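Local coordinates for protein-tyrosine-phosphatase PTP1 (Arabidopsis thaliana, PDB 6KRW) that hydrolyses phosphotyrosine on proteins, dephosphorylates the MAP kinase MPK6 and, with MKP1, represses salicylic acid and camalexin synthesis in plant defence, at residues M123-T136 / L223-C237. Numbering follows the deposited sequence. Where two conformers were deposited one is given.
Sequences MVIQQHCPIIVMLT and LYQVPPSLGPIIVHC
Strands 131-134 and 233-236 pair in parallel at the centre of the classical tyrosine phosphatase sheet, and the second runs straight into the phosphate-binding loop that begins at Cys237, the phosphocysteine nucleophile. Their short axes lie 4.6 Å apart at 15°, and the bonds include a straight one from Val133 N to Ile234 O (169°). Packing is tightest where Ile234 CD1 meets Val124 CG2 at 3.5 Å, closer than usual carbon contact, with Cys129 SG beside it. On the other face of the sheet, the side chains of Ile131 and Leu223 slide past each other in opposite directions, Ile131 CD1 touching Leu223 CD2 (3.7 Å). The solvent side is looser: exposed Leu230 lays CB against Pro130 CG at 4.0 Å, and Leu230 O accepts a bent hydrogen bond from His128 ND1 (2.8 Å), close to that ring's plane. Near the active site, His236 turns its CG between backbone N and carbonyl carbon (chi1 80°), bringing its ring against extended Met134, whose CA sits over one face. In the ring plane, His236 ND1 meets a lone pair of Cys237 O at 3.0 Å; NE2 bonds to Tyr150 OH. A leucine in place of this histidine would probably leave that hydroxyl and the Cys237 carbonyl without their imidazole partner, freeing the start of the loop to shift. Met134 CG lies 3.5 Å from His236 CE1.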
# COMPACT_ATOMS: atom_id res chain seq x y z
N MET A 123 15.31 3.12 -1.73
CA MET A 123 14.52 1.97 -1.19
C MET A 123 13.95 1.15 -2.36
O MET A 123 14.01 -0.08 -2.34
CB MET A 123 13.39 2.48 -0.29
CG MET A 123 12.53 1.36 0.22
SD MET A 123 11.25 1.94 1.37
CE MET A 123 10.17 2.84 0.24
N VAL A 124 13.38 1.81 -3.37
CA VAL A 124 12.79 1.10 -4.54
C VAL A 124 13.86 0.21 -5.18
O VAL A 124 13.57 -0.95 -5.50
CB VAL A 124 12.23 2.11 -5.56
CG1 VAL A 124 11.86 1.43 -6.86
CG2 VAL A 124 11.07 2.88 -4.99
N ILE A 125 15.05 0.76 -5.40
CA ILE A 125 16.13 -0.02 -6.06
C ILE A 125 16.59 -1.14 -5.13
O ILE A 125 16.67 -2.30 -5.59
CB ILE A 125 17.29 0.91 -6.46
CG1 ILE A 125 16.82 1.93 -7.50
CG2 ILE A 125 18.48 0.10 -6.94
CD1 ILE A 125 17.84 3.01 -7.79
N GLN A 126 16.88 -0.83 -3.86
CA GLN A 126 17.45 -1.83 -2.93
C GLN A 126 16.47 -2.98 -2.71
O GLN A 126 16.92 -4.12 -2.60
CB GLN A 126 17.80 -1.16 -1.61
CG GLN A 126 19.02 -0.24 -1.69
CD GLN A 126 19.47 0.23 -0.32
OE1 GLN A 126 18.90 -0.17 0.70
NE2 GLN A 126 20.49 1.07 -0.32
N GLN A 127 15.17 -2.70 -2.68
CA GLN A 127 14.12 -3.73 -2.43
C GLN A 127 13.58 -4.28 -3.76
O GLN A 127 12.74 -5.17 -3.73
CB GLN A 127 13.01 -3.12 -1.59
CG GLN A 127 13.46 -2.64 -0.21
CD GLN A 127 14.08 -3.74 0.61
OE1 GLN A 127 13.70 -4.90 0.48
NE2 GLN A 127 15.05 -3.36 1.45
N HIS A 128 14.07 -3.78 -4.90
CA HIS A 128 13.62 -4.17 -6.27
C HIS A 128 12.09 -4.24 -6.35
O HIS A 128 11.52 -5.26 -6.80
CB HIS A 128 14.32 -5.45 -6.76
CG HIS A 128 14.22 -6.64 -5.87
ND1 HIS A 128 13.11 -7.45 -5.86
CD2 HIS A 128 15.04 -7.12 -4.91
CE1 HIS A 128 13.25 -8.39 -4.94
NE2 HIS A 128 14.44 -8.22 -4.37
N CYS A 129 11.43 -3.17 -5.92
CA CYS A 129 9.95 -3.10 -5.91
C CYS A 129 9.44 -2.96 -7.33
O CYS A 129 9.84 -2.02 -7.99
CB CYS A 129 9.46 -1.91 -5.10
SG CYS A 129 9.98 -2.00 -3.37
N PRO A 130 8.60 -3.88 -7.84
CA PRO A 130 8.14 -3.77 -9.23
C PRO A 130 7.00 -2.77 -9.46
O PRO A 130 6.76 -2.38 -10.62
CB PRO A 130 7.67 -5.20 -9.52
CG PRO A 130 7.20 -5.71 -8.19
CD PRO A 130 8.23 -5.16 -7.22
N ILE A 131 6.31 -2.37 -8.38
CA ILE A 131 5.03 -1.60 -8.45
C ILE A 131 5.09 -0.53 -7.38
O ILE A 131 5.45 -0.84 -6.24
CB ILE A 131 3.81 -2.52 -8.22
CG1 ILE A 131 3.75 -3.65 -9.24
CG2 ILE A 131 2.52 -1.71 -8.15
CD1 ILE A 131 3.49 -3.25 -10.63
N ILE A 132 4.58 0.64 -7.69
CA ILE A 132 4.18 1.70 -6.74
C ILE A 132 2.70 2.00 -6.94
O ILE A 132 2.30 2.34 -8.05
CB ILE A 132 5.02 2.96 -6.89
CG1 ILE A 132 6.50 2.69 -6.68
CG2 ILE A 132 4.50 4.04 -5.99
CD1 ILE A 132 7.41 3.81 -7.17
N VAL A 133 1.93 1.87 -5.88
CA VAL A 133 0.51 2.25 -5.79
C VAL A 133 0.44 3.55 -5.02
O VAL A 133 0.76 3.57 -3.80
CB VAL A 133 -0.38 1.16 -5.21
CG1 VAL A 133 -1.81 1.60 -5.12
CG2 VAL A 133 -0.22 -0.15 -5.96
N MET A 134 -0.01 4.59 -5.70
CA MET A 134 -0.12 5.93 -5.10
C MET A 134 -1.60 6.29 -4.99
O MET A 134 -2.26 6.40 -6.04
CB MET A 134 0.59 6.93 -6.01
CG MET A 134 0.51 8.33 -5.50
SD MET A 134 1.52 9.41 -6.49
CE MET A 134 1.24 10.92 -5.59
N LEU A 135 -2.12 6.55 -3.79
CA LEU A 135 -3.57 6.71 -3.52
C LEU A 135 -3.87 8.13 -3.06
O LEU A 135 -4.82 8.32 -2.33
CB LEU A 135 -3.98 5.68 -2.46
CG LEU A 135 -3.71 4.24 -2.86
CD1 LEU A 135 -3.92 3.32 -1.63
CD2 LEU A 135 -4.57 3.80 -4.02
N THR A 136 -3.11 9.11 -3.53
CA THR A 136 -3.34 10.50 -3.11
C THR A 136 -3.03 11.43 -4.30
O THR A 136 -2.26 11.02 -5.13
CB THR A 136 -2.45 10.89 -1.92
OG1 THR A 136 -2.69 12.20 -1.42
CG2 THR A 136 -0.97 10.74 -2.22
N LEU A 223 -2.78 -6.00 -10.91
CA LEU A 223 -1.65 -6.56 -10.12
C LEU A 223 -1.82 -8.06 -9.90
O LEU A 223 -0.85 -8.67 -9.39
CB LEU A 223 -1.54 -5.81 -8.79
CG LEU A 223 -1.23 -4.31 -8.89
CD1 LEU A 223 -1.00 -3.73 -7.50
CD2 LEU A 223 -0.04 -4.03 -9.81
N TYR A 224 -2.95 -8.66 -10.26
CA TYR A 224 -3.09 -10.14 -10.13
C TYR A 224 -1.93 -10.85 -10.84
O TYR A 224 -1.48 -11.91 -10.32
CB TYR A 224 -4.40 -10.62 -10.76
CG TYR A 224 -5.66 -10.42 -9.95
CD1 TYR A 224 -5.69 -10.57 -8.57
CD2 TYR A 224 -6.87 -10.16 -10.58
CE1 TYR A 224 -6.87 -10.43 -7.85
CE2 TYR A 224 -8.05 -10.01 -9.88
CZ TYR A 224 -8.05 -10.15 -8.51
OH TYR A 224 -9.23 -10.01 -7.81
N GLN A 225 -1.44 -10.26 -11.93
CA GLN A 225 -0.46 -10.90 -12.85
C GLN A 225 0.97 -10.78 -12.29
O GLN A 225 1.85 -11.49 -12.80
CB GLN A 225 -0.51 -10.25 -14.24
CG GLN A 225 -1.93 -9.96 -14.72
CD GLN A 225 -2.70 -11.23 -15.01
OE1 GLN A 225 -2.13 -12.25 -15.39
NE2 GLN A 225 -4.01 -11.16 -14.85
N VAL A 226 1.19 -9.93 -11.30
CA VAL A 226 2.57 -9.58 -10.87
C VAL A 226 3.01 -10.59 -9.83
O VAL A 226 2.45 -10.61 -8.74
CB VAL A 226 2.63 -8.15 -10.33
CG1 VAL A 226 4.04 -7.78 -9.90
CG2 VAL A 226 2.08 -7.14 -11.33
N PRO A 227 4.00 -11.45 -10.11
CA PRO A 227 4.42 -12.46 -9.15
C PRO A 227 4.91 -11.82 -7.86
O PRO A 227 5.73 -10.91 -7.88
CB PRO A 227 5.55 -13.22 -9.85
CG PRO A 227 5.31 -12.94 -11.31
CD PRO A 227 4.76 -11.53 -11.37
N PRO A 228 4.40 -12.26 -6.69
CA PRO A 228 4.92 -11.79 -5.41
C PRO A 228 6.44 -11.91 -5.26
O PRO A 228 7.04 -11.08 -4.61
CB PRO A 228 4.19 -12.68 -4.41
CG PRO A 228 2.86 -12.93 -5.08
CD PRO A 228 3.20 -13.12 -6.53
N SER A 229 7.05 -12.89 -5.91
CA SER A 229 8.51 -13.11 -5.81
C SER A 229 9.31 -11.99 -6.50
O SER A 229 10.52 -11.94 -6.31
CB SER A 229 8.89 -14.45 -6.36
OG SER A 229 8.59 -14.53 -7.74
N LEU A 230 8.66 -11.13 -7.28
CA LEU A 230 9.40 -10.03 -7.98
C LEU A 230 9.83 -8.98 -6.95
O LEU A 230 10.82 -8.27 -7.20
CB LEU A 230 8.50 -9.36 -9.02
CG LEU A 230 8.78 -9.63 -10.48
CD1 LEU A 230 8.70 -11.12 -10.77
CD2 LEU A 230 7.78 -8.83 -11.30
N GLY A 231 9.09 -8.85 -5.86
CA GLY A 231 9.47 -7.92 -4.79
C GLY A 231 8.24 -7.30 -4.15
O GLY A 231 7.12 -7.52 -4.59
N PRO A 232 8.43 -6.55 -3.05
CA PRO A 232 7.33 -5.90 -2.37
C PRO A 232 6.63 -4.86 -3.28
O PRO A 232 7.28 -4.20 -4.05
CB PRO A 232 7.95 -5.22 -1.15
CG PRO A 232 9.32 -5.84 -1.01
CD PRO A 232 9.72 -6.25 -2.42
N ILE A 233 5.32 -4.76 -3.12
CA ILE A 233 4.51 -3.68 -3.75
C ILE A 233 4.53 -2.48 -2.82
O ILE A 233 4.09 -2.60 -1.67
CB ILE A 233 3.08 -4.15 -4.02
CG1 ILE A 233 3.07 -5.27 -5.05
CG2 ILE A 233 2.18 -2.98 -4.39
CD1 ILE A 233 1.74 -5.94 -5.18
N ILE A 234 5.05 -1.36 -3.29
CA ILE A 234 4.96 -0.11 -2.53
C ILE A 234 3.53 0.39 -2.58
O ILE A 234 2.97 0.48 -3.66
CB ILE A 234 5.99 0.92 -3.01
CG1 ILE A 234 7.40 0.46 -2.65
CG2 ILE A 234 5.69 2.27 -2.43
CD1 ILE A 234 8.49 1.27 -3.34
N VAL A 235 2.98 0.74 -1.45
CA VAL A 235 1.65 1.39 -1.36
C VAL A 235 1.80 2.63 -0.52
O VAL A 235 2.36 2.54 0.60
CB VAL A 235 0.53 0.49 -0.86
CG1 VAL A 235 -0.81 1.19 -0.94
CG2 VAL A 235 0.49 -0.85 -1.55
N HIS A 236 1.38 3.78 -1.03
CA HIS A 236 1.50 5.01 -0.22
C HIS A 236 0.32 5.93 -0.50
O HIS A 236 -0.25 5.90 -1.61
CB HIS A 236 2.83 5.70 -0.44
CG HIS A 236 2.93 6.55 -1.68
ND1 HIS A 236 2.55 7.86 -1.65
CD2 HIS A 236 3.48 6.30 -2.87
CE1 HIS A 236 2.77 8.40 -2.87
NE2 HIS A 236 3.33 7.44 -3.66
N CYS A 237 -0.00 6.75 0.48
CA CYS A 237 -0.94 7.88 0.31
C CYS A 237 -0.20 9.08 0.88
O CYS A 237 0.90 9.36 0.40
CB CYS A 237 -2.30 7.57 0.95
SG CYS A 237 -2.23 6.90 2.63